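Local coordinates for protein mitomycin biosynthesis 6-O-methyltransferase (Streptomyces lavendulae, PDB 3GWZ) that catalyses transfer of a methyl group from S-adenosyl-L-methionine to 6-demethylmitomycin A and B, building the quinone methoxy group of the mitomycins, at residues I55-E60 with R89-L94; P64-E69 with A78-A83; L216-L221 with R242-G247; R288-I293 with S346-E351. One frame throughout, in Å; residues are numbered along the deposited sequence.

Interaction 1 (I55-E60 with R89-L94)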
loop_
_atom_site.group_PDB
_atom_site.type_symbol
_atom_site.label_atom_id
_atom_site.label_comp_id
_atom_site.label_asym_id
_atom_site.label_seq_id
_atom_site.Cartn_x
_atom_site.Cartn_y
_atom_site.Cartn_z
ATOM N N ILE A 55 14.844 14.609 1.820
ATOM C CA ILE A 55 13.555 14.018 1.464
ATOM C C ILE A 55 13.712 13.110 0.241
ATOM O O ILE A 55 13.146 12.015 0.189
ATOM C CB ILE A 55 12.477 15.097 1.226
ATOM C CG1 ILE A 55 12.044 15.706 2.573
ATOM C CG2 ILE A 55 11.281 14.503 0.472
ATOM C CD1 ILE A 55 10.900 16.689 2.481
ATOM N N HIS A 56 14.499 13.546 -0.741
ATOM C CA HIS A 56 14.702 12.724 -1.931
ATOM C C HIS A 56 15.271 11.365 -1.551
ATOM O O HIS A 56 14.816 10.329 -2.038
ATOM C CB HIS A 56 15.617 13.432 -2.938
ATOM C CG HIS A 56 15.059 14.729 -3.437
ATOM N ND1 HIS A 56 15.852 15.769 -3.871
ATOM C CD2 HIS A 56 13.780 15.168 -3.534
ATOM C CE1 HIS A 56 15.089 16.785 -4.230
ATOM N NE2 HIS A 56 13.825 16.449 -4.028
ATOM N N VAL A 57 16.262 11.372 -0.668
ATOM C CA VAL A 57 16.904 10.132 -0.258
ATOM C C VAL A 57 15.942 9.268 0.546
ATOM O O VAL A 57 15.920 8.050 0.373
ATOM C CB VAL A 57 18.201 10.377 0.534
ATOM C CG1 VAL A 57 18.745 9.061 1.078
ATOM C CG2 VAL A 57 19.232 11.040 -0.365
ATOM N N ALA A 58 15.138 9.889 1.408
ATOM C CA ALA A 58 14.135 9.126 2.163
ATOM C C ALA A 58 13.128 8.412 1.245
ATOM O O ALA A 58 12.732 7.271 1.507
ATOM C CB ALA A 58 13.409 10.021 3.177
ATOM N N VAL A 59 12.701 9.072 0.173
ATOM C CA VAL A 59 11.773 8.410 -0.739
ATOM C C VAL A 59 12.486 7.406 -1.633
ATOM O O VAL A 59 11.937 6.355 -1.942
ATOM C CB VAL A 59 10.918 9.388 -1.580
ATOM C CG1 VAL A 59 10.059 10.267 -0.659
ATOM C CG2 VAL A 59 11.795 10.223 -2.490
ATOM N N GLU A 60 13.710 7.720 -2.044
ATOM C CA GLU A 60 14.465 6.786 -2.868
ATOM C C GLU A 60 14.705 5.462 -2.128
ATOM O O GLU A 60 14.600 4.378 -2.710
ATOM C CB GLU A 60 15.794 7.396 -3.325
ATOM C CG GLU A 60 16.592 6.459 -4.217
ATOM C CD GLU A 60 17.920 7.042 -4.667
ATOM O OE1 GLU A 60 18.665 6.325 -5.365
ATOM O OE2 GLU A 60 18.221 8.209 -4.326
ATOM N N ARG A 89 20.500 7.071 10.641
ATOM C CA ARG A 89 20.126 7.695 11.909
ATOM C C ARG A 89 20.342 9.219 11.890
ATOM O O ARG A 89 19.479 9.973 12.317
ATOM C CB ARG A 89 20.882 7.058 13.088
ATOM C CG ARG A 89 20.477 7.614 14.456
ATOM C CD ARG A 89 21.119 6.848 15.613
ATOM N NE ARG A 89 20.646 5.467 15.635
ATOM C CZ ARG A 89 21.405 4.423 15.331
ATOM N NH1 ARG A 89 22.681 4.602 15.019
ATOM N NH2 ARG A 89 20.896 3.201 15.364
ATOM N N ARG A 90 21.495 9.661 11.398
ATOM C CA ARG A 90 21.746 11.090 11.231
ATOM C C ARG A 90 20.677 11.704 10.323
ATOM O O ARG A 90 20.106 12.755 10.638
ATOM C CB ARG A 90 23.144 11.337 10.646
ATOM C CG ARG A 90 24.300 10.967 11.601
ATOM C CD ARG A 90 25.611 10.759 10.846
ATOM N NE ARG A 90 26.207 12.022 10.403
ATOM C CZ ARG A 90 27.421 12.132 9.876
ATOM N NH1 ARG A 90 28.176 11.050 9.720
ATOM N NH2 ARG A 90 27.887 13.322 9.510
ATOM N N LEU A 91 20.402 11.050 9.198
ATOM C CA LEU A 91 19.410 11.576 8.249
ATOM C C LEU A 91 18.030 11.685 8.886
ATOM O O LEU A 91 17.343 12.688 8.736
ATOM C CB LEU A 91 19.305 10.698 7.003
ATOM C CG LEU A 91 18.529 11.364 5.851
ATOM C CD1 LEU A 91 19.451 12.285 5.067
ATOM C CD2 LEU A 91 17.914 10.328 4.918
ATOM N N LEU A 92 17.617 10.632 9.583
ATOM C CA LEU A 92 16.305 10.620 10.219
ATOM C C LEU A 92 16.182 11.648 11.350
ATOM O O LEU A 92 15.135 12.273 11.501
ATOM C CB LEU A 92 15.965 9.210 10.712
ATOM C CG LEU A 92 15.698 8.184 9.596
ATOM C CD1 LEU A 92 15.555 6.778 10.144
ATOM C CD2 LEU A 92 14.455 8.567 8.797
ATOM N N ARG A 93 17.241 11.812 12.139
ATOM C CA ARG A 93 17.251 12.836 13.184
ATOM C C ARG A 93 17.042 14.210 12.574
ATOM O O ARG A 93 16.244 15.001 13.062
ATOM C CB ARG A 93 18.581 12.850 13.941
ATOM C CG ARG A 93 18.817 11.691 14.872
ATOM C CD ARG A 93 19.884 12.065 15.898
ATOM N NE ARG A 93 20.872 12.998 15.355
ATOM C CZ ARG A 93 22.054 12.632 14.868
ATOM N NH1 ARG A 93 22.399 11.345 14.861
ATOM N NH2 ARG A 93 22.893 13.544 14.399
ATOM N N LEU A 94 17.779 14.491 11.506
ATOM C CA LEU A 94 17.679 15.780 10.835
ATOM C C LEU A 94 16.279 16.014 10.295
ATOM O O LEU A 94 15.688 17.072 10.507
ATOM C CB LEU A 94 18.704 15.886 9.705
ATOM C CG LEU A 94 18.560 17.096 8.784
ATOM C CD1 LEU A 94 18.813 18.417 9.529
ATOM C CD2 LEU A 94 19.540 16.944 7.633
#
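Leu91 reaches across from helix 85-97 with one methyl branch, and Val57 on helix 32-61 receives it with one of its own: Leu91 CD2 lies 4.1 Å from Val57 CG1. The two branches meet at a slant. The same Leu91 methyl, CD2, also stands 4.5 Å from Ala58 N, so it borders the backbone there. Leu91 holds its CG anti to the backbone N (chi1 -167°), which, together with a CB that points toward helix 32-61, brings CD2 up to Val57, while Val57 turns CG1 to meet it in the same anti position (chi1 173°). The backbones remain well separated, with 8.4 Å between Ala58 CA and Leu91 CA, and the Leu91 side chain reaches across between them. The setting is the N-terminal dimerisation domain, whose short helices and small antiparallel sheet resemble the winged-helix arrangement usual in O-methyltransferases of this family; here the long helix 32-61 is packed against helix 85-97. One turn further on, Leu95 continues the apolar seam by touching Ile55 and Ala58, and Leu92 turns to Leu77 and Phe101. Charged neighbours reach outward to the second subunit, where Arg90 makes a salt bridge with Asp322 of that subunit and Glu60 a hydrogen bond with its Thr147. Val57 also packs on Thr147 of the second subunit.

Interaction 2 (P64-E69 with A78-A83)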
loop_
_atom_site.group_PDB
_atom_site.type_symbol
_atom_site.label_atom_id
_atom_site.label_comp_id
_atom_site.label_asym_id
_atom_site.label_seq_id
_atom_site.Cartn_x
_atom_site.Cartn_y
_atom_site.Cartn_z
ATOM N N PRO A 64 9.308 5.985 4.151
ATOM C CA PRO A 64 7.902 6.173 4.538
ATOM C C PRO A 64 7.052 4.901 4.434
ATOM O O PRO A 64 6.172 4.673 5.274
ATOM C CB PRO A 64 7.399 7.220 3.533
ATOM C CG PRO A 64 8.636 7.960 3.113
ATOM C CD PRO A 64 9.708 6.917 3.076
ATOM N N GLU A 65 7.312 4.087 3.414
ATOM C CA GLU A 65 6.567 2.846 3.222
ATOM C C GLU A 65 6.813 1.853 4.352
ATOM O O GLU A 65 5.966 1.007 4.639
ATOM C CB GLU A 65 6.934 2.183 1.897
ATOM C CG GLU A 65 6.601 3.008 0.674
ATOM C CD GLU A 65 7.772 3.841 0.188
ATOM O OE1 GLU A 65 8.401 3.427 -0.811
ATOM O OE2 GLU A 65 8.065 4.896 0.799
ATOM N N LEU A 66 7.979 1.953 4.978
ATOM C CA LEU A 66 8.368 1.029 6.043
ATOM C C LEU A 66 7.808 1.426 7.406
ATOM O O LEU A 66 7.966 0.699 8.385
ATOM C CB LEU A 66 9.896 0.918 6.116
ATOM C CG LEU A 66 10.575 0.266 4.913
ATOM C CD1 LEU A 66 12.086 0.423 4.989
ATOM C CD2 LEU A 66 10.194 -1.210 4.813
ATOM N N LEU A 67 7.145 2.571 7.469
ATOM C CA LEU A 67 6.636 3.071 8.737
ATOM C C LEU A 67 5.118 3.035 8.820
ATOM O O LEU A 67 4.527 3.716 9.657
ATOM C CB LEU A 67 7.144 4.494 8.990
ATOM C CG LEU A 67 8.638 4.615 9.308
ATOM C CD1 LEU A 67 9.066 6.079 9.419
ATOM C CD2 LEU A 67 8.975 3.867 10.596
ATOM N N GLN A 68 4.479 2.241 7.961
ATOM C CA GLN A 68 3.012 2.227 7.907
ATOM C C GLN A 68 2.385 1.328 8.968
ATOM O O GLN A 68 1.172 1.356 9.173
ATOM C CB GLN A 68 2.508 1.809 6.521
ATOM C CG GLN A 68 3.146 2.562 5.366
ATOM C CD GLN A 68 2.604 2.106 4.026
ATOM O OE1 GLN A 68 1.510 2.503 3.625
ATOM N NE2 GLN A 68 3.365 1.262 3.328
ATOM N N GLU A 69 3.206 0.526 9.629
ATOM C CA GLU A 69 2.710 -0.384 10.656
ATOM C C GLU A 69 3.394 -0.123 11.995
ATOM O O GLU A 69 3.898 -1.049 12.639
ATOM C CB GLU A 69 2.904 -1.841 10.221
ATOM C CG GLU A 69 2.067 -2.228 8.999
ATOM C CD GLU A 69 2.387 -3.617 8.466
ATOM O OE1 GLU A 69 3.123 -4.368 9.142
ATOM O OE2 GLU A 69 1.899 -3.955 7.365
ATOM N N ALA A 78 17.476 0.751 8.530
ATOM C CA ALA A 78 18.731 0.638 7.787
ATOM C C ALA A 78 18.897 -0.749 7.173
ATOM O O ALA A 78 19.279 -0.881 6.012
ATOM C CB ALA A 78 19.925 0.983 8.673
ATOM N N GLU A 79 18.610 -1.783 7.957
ATOM C CA GLU A 79 18.688 -3.151 7.452
ATOM C C GLU A 79 17.742 -3.372 6.272
ATOM O O GLU A 79 18.128 -3.961 5.262
ATOM C CB GLU A 79 18.392 -4.157 8.567
ATOM C CG GLU A 79 18.241 -5.587 8.079
ATOM C CD GLU A 79 18.390 -6.598 9.197
ATOM O OE1 GLU A 79 18.727 -6.184 10.328
ATOM O OE2 GLU A 79 18.176 -7.803 8.945
ATOM N N ALA A 80 16.509 -2.889 6.393
ATOM C CA ALA A 80 15.521 -3.070 5.331
ATOM C C ALA A 80 15.826 -2.261 4.063
ATOM O O ALA A 80 15.462 -2.668 2.963
ATOM C CB ALA A 80 14.127 -2.747 5.839
ATOM N N THR A 81 16.482 -1.115 4.201
ATOM C CA THR A 81 16.701 -0.254 3.035
ATOM C C THR A 81 18.072 -0.443 2.391
ATOM O O THR A 81 18.316 0.054 1.291
ATOM C CB THR A 81 16.526 1.246 3.380
ATOM O OG1 THR A 81 17.507 1.631 4.348
ATOM C CG2 THR A 81 15.140 1.516 3.937
ATOM N N GLY A 82 18.961 -1.157 3.072
ATOM C CA GLY A 82 20.335 -1.278 2.621
ATOM C C GLY A 82 21.150 -0.021 2.899
ATOM O O GLY A 82 22.090 0.301 2.172
ATOM N N ALA A 83 20.794 0.698 3.955
ATOM C CA ALA A 83 21.510 1.921 4.303
ATOM C C ALA A 83 22.508 1.671 5.418
ATOM O O ALA A 83 22.385 0.709 6.170
ATOM C CB ALA A 83 20.533 3.024 4.700
#
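Leu66 presses a single methyl, CD1, onto the last turn of helix 74-81, and its two contacts differ markedly in closeness. The tight one is to Thr81, whose methyl CG2 stands only 3.4 Å from Leu66 CD1, nearer than two such carbons usually come. The easier one is to Ala80, with 3.9 Å between Leu66 CD1 and Ala80 CB. Thr81 presents its methyl because its hydroxyl is turned between the backbone N and the carbonyl carbon (chi1 63°); there OG1 is hydrogen-bonded to Leu77 O, one turn back, and carbon alone is left to face Leu66. The other side of the contact is open to solvent, Ala80 being exposed. Within the loop, Gln68 NE2 donates to Glu65 O at 2.9 Å, a fairly straight bond (160° at the hydrogen) that meets a lone pair in the carbonyl plane and also lies close to the plane of the Gln68 amide. On the facing segment the helix ends with Thr81, and Gly82 leaves it with a positive phi (76°), while Ala83 N still bonds back to Ala78 O. Within the dimerisation domain, the loop after helix 32-61 meets the end of helix 74-81 through Leu66, which also rests on Leu77 of that helix, while Thr81 touches Leu61 of helix 32-61 and Leu88 of helix 85-97.

Interaction 3 (L216-L221 with R242-G247)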
loop_
_atom_site.group_PDB
_atom_site.type_symbol
_atom_site.label_atom_id
_atom_site.label_comp_id
_atom_site.label_asym_id
_atom_site.label_seq_id
_atom_site.Cartn_x
_atom_site.Cartn_y
_atom_site.Cartn_z
ATOM N N LEU A 216 -6.936 13.376 -18.777
ATOM C CA LEU A 216 -7.824 14.452 -19.199
ATOM C C LEU A 216 -8.895 13.921 -20.154
ATOM O O LEU A 216 -10.087 14.171 -19.965
ATOM C CB LEU A 216 -7.058 15.605 -19.852
ATOM C CG LEU A 216 -7.959 16.732 -20.381
ATOM C CD1 LEU A 216 -8.789 17.323 -19.249
ATOM C CD2 LEU A 216 -7.143 17.826 -21.081
HETATM N N MSE A 217 -8.473 13.192 -21.184
HETATM C CA MSE A 217 -9.438 12.623 -22.131
HETATM C C MSE A 217 -10.407 11.674 -21.411
HETATM O O MSE A 217 -11.607 11.655 -21.708
HETATM C CB MSE A 217 -8.729 11.907 -23.289
HETATM C CG MSE A 217 -9.661 11.440 -24.411
HETATM SE SE MSE A 217 -10.348 12.945 -25.433
HETATM C CE MSE A 217 -11.847 13.446 -24.305
ATOM N N ALA A 218 -9.891 10.896 -20.462
ATOM C CA ALA A 218 -10.728 9.949 -19.726
ATOM C C ALA A 218 -11.807 10.664 -18.921
ATOM O O ALA A 218 -12.963 10.264 -18.940
ATOM C CB ALA A 218 -9.873 9.037 -18.817
ATOM N N ALA A 219 -11.430 11.732 -18.227
ATOM C CA ALA A 219 -12.376 12.493 -17.414
ATOM C C ALA A 219 -13.469 13.136 -18.269
ATOM O O ALA A 219 -14.653 13.084 -17.931
ATOM C CB ALA A 219 -11.645 13.553 -16.616
ATOM N N VAL A 220 -13.062 13.749 -19.374
ATOM C CA VAL A 220 -14.005 14.389 -20.283
ATOM C C VAL A 220 -14.945 13.366 -20.940
ATOM O O VAL A 220 -16.147 13.604 -21.043
ATOM C CB VAL A 220 -13.280 15.255 -21.348
ATOM C CG1 VAL A 220 -14.272 15.824 -22.356
ATOM C CG2 VAL A 220 -12.527 16.384 -20.674
ATOM N N LEU A 221 -14.404 12.227 -21.362
ATOM C CA LEU A 221 -15.230 11.182 -21.951
ATOM C C LEU A 221 -16.230 10.640 -20.930
ATOM O O LEU A 221 -17.410 10.479 -21.238
ATOM C CB LEU A 221 -14.381 10.047 -22.526
ATOM C CG LEU A 221 -13.495 10.413 -23.723
ATOM C CD1 LEU A 221 -12.602 9.253 -24.081
ATOM C CD2 LEU A 221 -14.335 10.850 -24.935
ATOM N N ARG A 242 -2.909 4.286 -23.821
ATOM C CA ARG A 242 -3.777 3.182 -24.222
ATOM C C ARG A 242 -4.099 2.280 -23.029
ATOM O O ARG A 242 -5.250 1.896 -22.829
ATOM C CB ARG A 242 -3.154 2.363 -25.349
ATOM C CG ARG A 242 -4.115 1.351 -25.970
ATOM C CD ARG A 242 -3.410 0.387 -26.920
ATOM N NE ARG A 242 -2.548 1.070 -27.885
ATOM C CZ ARG A 242 -2.963 1.613 -29.024
ATOM N NH1 ARG A 242 -4.247 1.578 -29.359
ATOM N NH2 ARG A 242 -2.091 2.214 -29.824
ATOM N N GLU A 243 -3.091 1.946 -22.229
ATOM C CA GLU A 243 -3.332 1.123 -21.051
ATOM C C GLU A 243 -4.319 1.776 -20.062
ATOM O O GLU A 243 -5.250 1.123 -19.580
ATOM C CB GLU A 243 -2.024 0.754 -20.346
ATOM C CG GLU A 243 -2.252 -0.092 -19.078
ATOM C CD GLU A 243 -0.962 -0.443 -18.342
ATOM O OE1 GLU A 243 0.123 -0.344 -18.950
ATOM O OE2 GLU A 243 -1.040 -0.824 -17.152
ATOM N N LEU A 244 -4.118 3.057 -19.763
ATOM C CA LEU A 244 -5.001 3.776 -18.837
ATOM C C LEU A 244 -6.432 3.837 -19.363
ATOM O O LEU A 244 -7.391 3.504 -18.646
ATOM C CB LEU A 244 -4.464 5.186 -18.548
ATOM C CG LEU A 244 -5.282 6.125 -17.647
ATOM C CD1 LEU A 244 -4.397 7.187 -16.984
ATOM C CD2 LEU A 244 -6.431 6.794 -18.406
ATOM N N LEU A 245 -6.575 4.233 -20.625
ATOM C CA LEU A 245 -7.896 4.366 -21.224
ATOM C C LEU A 245 -8.600 3.017 -21.382
ATOM O O LEU A 245 -9.803 2.913 -21.169
ATOM C CB LEU A 245 -7.798 5.092 -22.572
ATOM C CG LEU A 245 -7.493 6.594 -22.464
ATOM C CD1 LEU A 245 -6.928 7.159 -23.775
ATOM C CD2 LEU A 245 -8.732 7.381 -22.032
ATOM N N THR A 246 -7.854 1.984 -21.753
ATOM C CA THR A 246 -8.455 0.668 -21.943
ATOM C C THR A 246 -8.959 0.087 -20.619
ATOM O O THR A 246 -10.082 -0.421 -20.541
ATOM C CB THR A 246 -7.465 -0.293 -22.598
ATOM O OG1 THR A 246 -7.088 0.231 -23.878
ATOM C CG2 THR A 246 -8.089 -1.676 -22.770
ATOM N N GLY A 247 -8.130 0.176 -19.580
ATOM C CA GLY A 247 -8.485 -0.356 -18.271
ATOM C C GLY A 247 -9.600 0.411 -17.589
ATOM O O GLY A 247 -10.198 -0.070 -16.619
#
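Ala218 is the small residue against which two consecutive leucines of helix 235-247 close. The apolar contacts come first. Leu245 CD2 sits 3.8 Å from Ala218 CB and 4.0 Å from Ala218 CA, touching the backbone carbon as well as the methyl, while Leu244 CD2 reaches the same Ala218 CB at 4.1 Å. The leucines arrive by different routes: Leu244 extends CG anti to its backbone N (chi1 177°), whereas Leu245 places CG opposite its carbonyl carbon (chi1 -72°) and brings its end back toward the facing helix. With so little side chain between them, the helices approach closely, Ala218 CA and Leu245 CA being 6.4 Å apart. The side-chain hydrogen bond of these segments lies within the second helix. Thr246 OG1 donates to Arg242 O at 2.7 Å from well above the carbonyl plane, and Thr246 N bonds to the same oxygen from the opposite face, so two donors of Thr246 grip Arg242 O; Arg242 itself forms a salt bridge with Glu239. Both helices belong to successive beta-alpha-beta crossovers of the Rossmann-like methyltransferase domain, following strands 205-209 and 228-233, and Cys254 of strand 254-258 packs on Leu245 and Leu221 beneath them. The side chain of Leu244 is about 9 Å from the bound S-adenosyl-L-homocysteine. Between the segments the contacts are apolar carbon on carbon, which points to burial and close fit as what brings the helices together.

Interaction 4 (R288-I293 with S346-E351); sequences RILRRI and SGLRVE
With Leu290 CG set beside the backbone N (chi1 -70°), CD1 also comes near Ser346 OG, while CB itself points toward the serine, whose hydroxyl is turned in the corresponding way (chi1 -58°) and lies against it. Ser346 OG comes to 3.2 Å from Leu290 CB, and the two beta carbons, Leu290 CB and Ser346 CB, are pressed to 3.5 Å, a tight fit for carbon. The polar demand of that hydroxyl is met elsewhere, by a hydrogen bond with Leu342 O in helix 336-344. Arg291 lies against the serine as well with its aliphatic stem: Arg291 CG lies 3.8 Å from Ser346 CA, and the chain then runs extended until Arg291 NE is hydrogen-bonded to Lys345 O, with Ser346 CA at the edge of the guanidinium, near its plane. Backbones are close here, Arg291 CA and Ser346 CA being 4.8 Å apart. Past the serine, Leu348 points back toward the helix and sets its CD1 4.2 Å from Leu290 CD2, alongside Leu343, which touches both leucines. Gly347, with positive phi (79°), ends helix 336-344 in a Schellman motif and turns the chain into strand 348-355. That strand lies at the edge of the seven-stranded sheet, hydrogen-bonded to strand 361-368, and the antiparallel pairing at this end, with helix 283-296 packed against it, belongs to the class I methyltransferase fold, whose strand order is 3-2-1-4-5-7-6.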
loop_
_atom_site.group_PDB
_atom_site.type_symbol
_atom_site.label_atom_id
_atom_site.label_comp_id
_atom_site.label_asym_id
_atom_site.label_seq_id
_atom_site.Cartn_x
_atom_site.Cartn_y
_atom_site.Cartn_z
ATOM N N ARG A 288 4.506 27.123 -34.356
ATOM C CA ARG A 288 4.478 25.937 -35.211
ATOM C C ARG A 288 3.313 25.033 -34.825
ATOM O O ARG A 288 2.556 24.572 -35.684
ATOM C CB ARG A 288 5.793 25.150 -35.120
ATOM C CG ARG A 288 7.003 25.852 -35.727
ATOM C CD ARG A 288 8.297 25.094 -35.390
ATOM N NE ARG A 288 8.363 23.816 -36.087
ATOM C CZ ARG A 288 9.107 22.781 -35.704
ATOM N NH1 ARG A 288 9.866 22.855 -34.612
ATOM N NH2 ARG A 288 9.090 21.665 -36.419
ATOM N N ILE A 289 3.169 24.774 -33.531
ATOM C CA ILE A 289 2.094 23.907 -33.062
ATOM C C ILE A 289 0.729 24.522 -33.364
ATOM O O ILE A 289 -0.154 23.859 -33.909
ATOM C CB ILE A 289 2.220 23.605 -31.538
ATOM C CG1 ILE A 289 3.495 22.812 -31.260
ATOM C CG2 ILE A 289 1.015 22.816 -31.046
ATOM C CD1 ILE A 289 3.948 22.872 -29.797
ATOM N N LEU A 290 0.572 25.799 -33.030
ATOM C CA LEU A 290 -0.712 26.477 -33.152
ATOM C C LEU A 290 -1.162 26.540 -34.607
ATOM O O LEU A 290 -2.349 26.388 -34.917
ATOM C CB LEU A 290 -0.619 27.891 -32.577
ATOM C CG LEU A 290 -0.479 27.971 -31.058
ATOM C CD1 LEU A 290 -0.326 29.424 -30.611
ATOM C CD2 LEU A 290 -1.688 27.309 -30.392
ATOM N N ARG A 291 -0.208 26.778 -35.496
ATOM C CA ARG A 291 -0.530 26.894 -36.914
ATOM C C ARG A 291 -1.037 25.562 -37.463
ATOM O O ARG A 291 -1.993 25.531 -38.238
ATOM C CB ARG A 291 0.673 27.412 -37.714
ATOM C CG ARG A 291 0.860 28.924 -37.612
ATOM C CD ARG A 291 2.064 29.431 -38.403
ATOM N NE ARG A 291 2.216 30.881 -38.262
ATOM C CZ ARG A 291 3.289 31.571 -38.641
ATOM N NH1 ARG A 291 4.327 30.952 -39.193
ATOM N NH2 ARG A 291 3.328 32.885 -38.464
ATOM N N ARG A 292 -0.414 24.462 -37.050
ATOM C CA ARG A 292 -0.888 23.152 -37.474
ATOM C C ARG A 292 -2.265 22.845 -36.884
ATOM O O ARG A 292 -3.096 22.206 -37.529
ATOM C CB ARG A 292 0.110 22.044 -37.132
ATOM C CG ARG A 292 -0.233 20.725 -37.830
ATOM C CD ARG A 292 0.899 19.719 -37.772
ATOM N NE ARG A 292 2.119 20.215 -38.405
ATOM C CZ ARG A 292 2.365 20.160 -39.711
ATOM N NH1 ARG A 292 1.466 19.641 -40.537
ATOM N NH2 ARG A 292 3.511 20.625 -40.191
ATOM N N ILE A 293 -2.512 23.294 -35.658
ATOM C CA ILE A 293 -3.826 23.111 -35.060
ATOM C C ILE A 293 -4.853 23.940 -35.824
ATOM O O ILE A 293 -5.902 23.440 -36.210
ATOM C CB ILE A 293 -3.842 23.506 -33.568
ATOM C CG1 ILE A 293 -2.951 22.559 -32.761
ATOM C CG2 ILE A 293 -5.261 23.491 -33.019
ATOM C CD1 ILE A 293 -2.723 23.031 -31.334
ATOM N N SER A 346 -0.857 32.885 -35.475
ATOM C CA SER A 346 -1.213 31.533 -35.883
ATOM C C SER A 346 -2.602 31.463 -36.509
ATOM O O SER A 346 -3.087 30.380 -36.828
ATOM C CB SER A 346 -1.137 30.584 -34.683
ATOM O OG SER A 346 0.158 30.587 -34.102
ATOM N N GLY A 347 -3.241 32.617 -36.674
ATOM C CA GLY A 347 -4.572 32.672 -37.256
ATOM C C GLY A 347 -5.688 32.299 -36.293
ATOM O O GLY A 347 -6.761 31.869 -36.714
ATOM N N LEU A 348 -5.434 32.474 -34.997
ATOM C CA LEU A 348 -6.392 32.117 -33.959
ATOM C C LEU A 348 -6.684 33.313 -33.074
ATOM O O LEU A 348 -5.930 34.278 -33.054
ATOM C CB LEU A 348 -5.840 30.978 -33.093
ATOM C CG LEU A 348 -5.575 29.649 -33.798
ATOM C CD1 LEU A 348 -4.835 28.694 -32.861
ATOM C CD2 LEU A 348 -6.877 29.026 -34.315
ATOM N N ARG A 349 -7.774 33.249 -32.325
ATOM C CA ARG A 349 -8.068 34.324 -31.395
ATOM C C ARG A 349 -8.807 33.834 -30.161
ATOM O O ARG A 349 -9.548 32.847 -30.210
ATOM C CB ARG A 349 -8.852 35.442 -32.091
ATOM C CG ARG A 349 -10.280 35.085 -32.434
ATOM C CD ARG A 349 -10.953 36.254 -33.149
ATOM N NE ARG A 349 -11.014 37.445 -32.304
ATOM C CZ ARG A 349 -10.941 38.693 -32.760
ATOM N NH1 ARG A 349 -10.782 38.925 -34.057
ATOM N NH2 ARG A 349 -11.012 39.712 -31.916
ATOM N N VAL A 350 -8.599 34.532 -29.051
ATOM C CA VAL A 350 -9.190 34.133 -27.789
ATOM C C VAL A 350 -10.661 34.511 -27.738
ATOM O O VAL A 350 -11.020 35.665 -27.977
ATOM C CB VAL A 350 -8.466 34.788 -26.601
ATOM C CG1 VAL A 350 -9.141 34.399 -25.284
ATOM C CG2 VAL A 350 -6.996 34.392 -26.598
ATOM N N GLU A 351 -11.506 33.537 -27.424
ATOM C CA GLU A 351 -12.928 33.785 -27.249
ATOM C C GLU A 351 -13.181 34.177 -25.798
ATOM O O GLU A 351 -13.836 35.177 -25.515
ATOM C CB GLU A 351 -13.735 32.541 -27.608
ATOM C CG GLU A 351 -15.201 32.809 -27.893
ATOM C CD GLU A 351 -15.428 33.411 -29.271
ATOM O OE1 GLU A 351 -14.485 34.028 -29.819
ATOM O OE2 GLU A 351 -16.551 33.263 -29.805
#

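Overall arrangement
From the N terminus, interaction 1 closes the longer of two loops in the dimerisation domain, joining helix 32-61 to helix 85-97; interaction 2 falls wholly within it, joining the loop after helix 32-61 to helix 74-81. Their centres are 11 Å apart, and they touch where Ala58 O meets Pro64 CD at 3.4 Å. Interactions 3 and 4 follow in series in the methyltransferase domain, and none of the loops cross. Interaction 3 ties two consecutive crossover helices together, whereas interaction 4 joins a later helix to the far edge strand, their centres about 26 Å apart. Interactions 1 and 4 lie on opposite sides of the chain's centre, about 47 Å apart between centres.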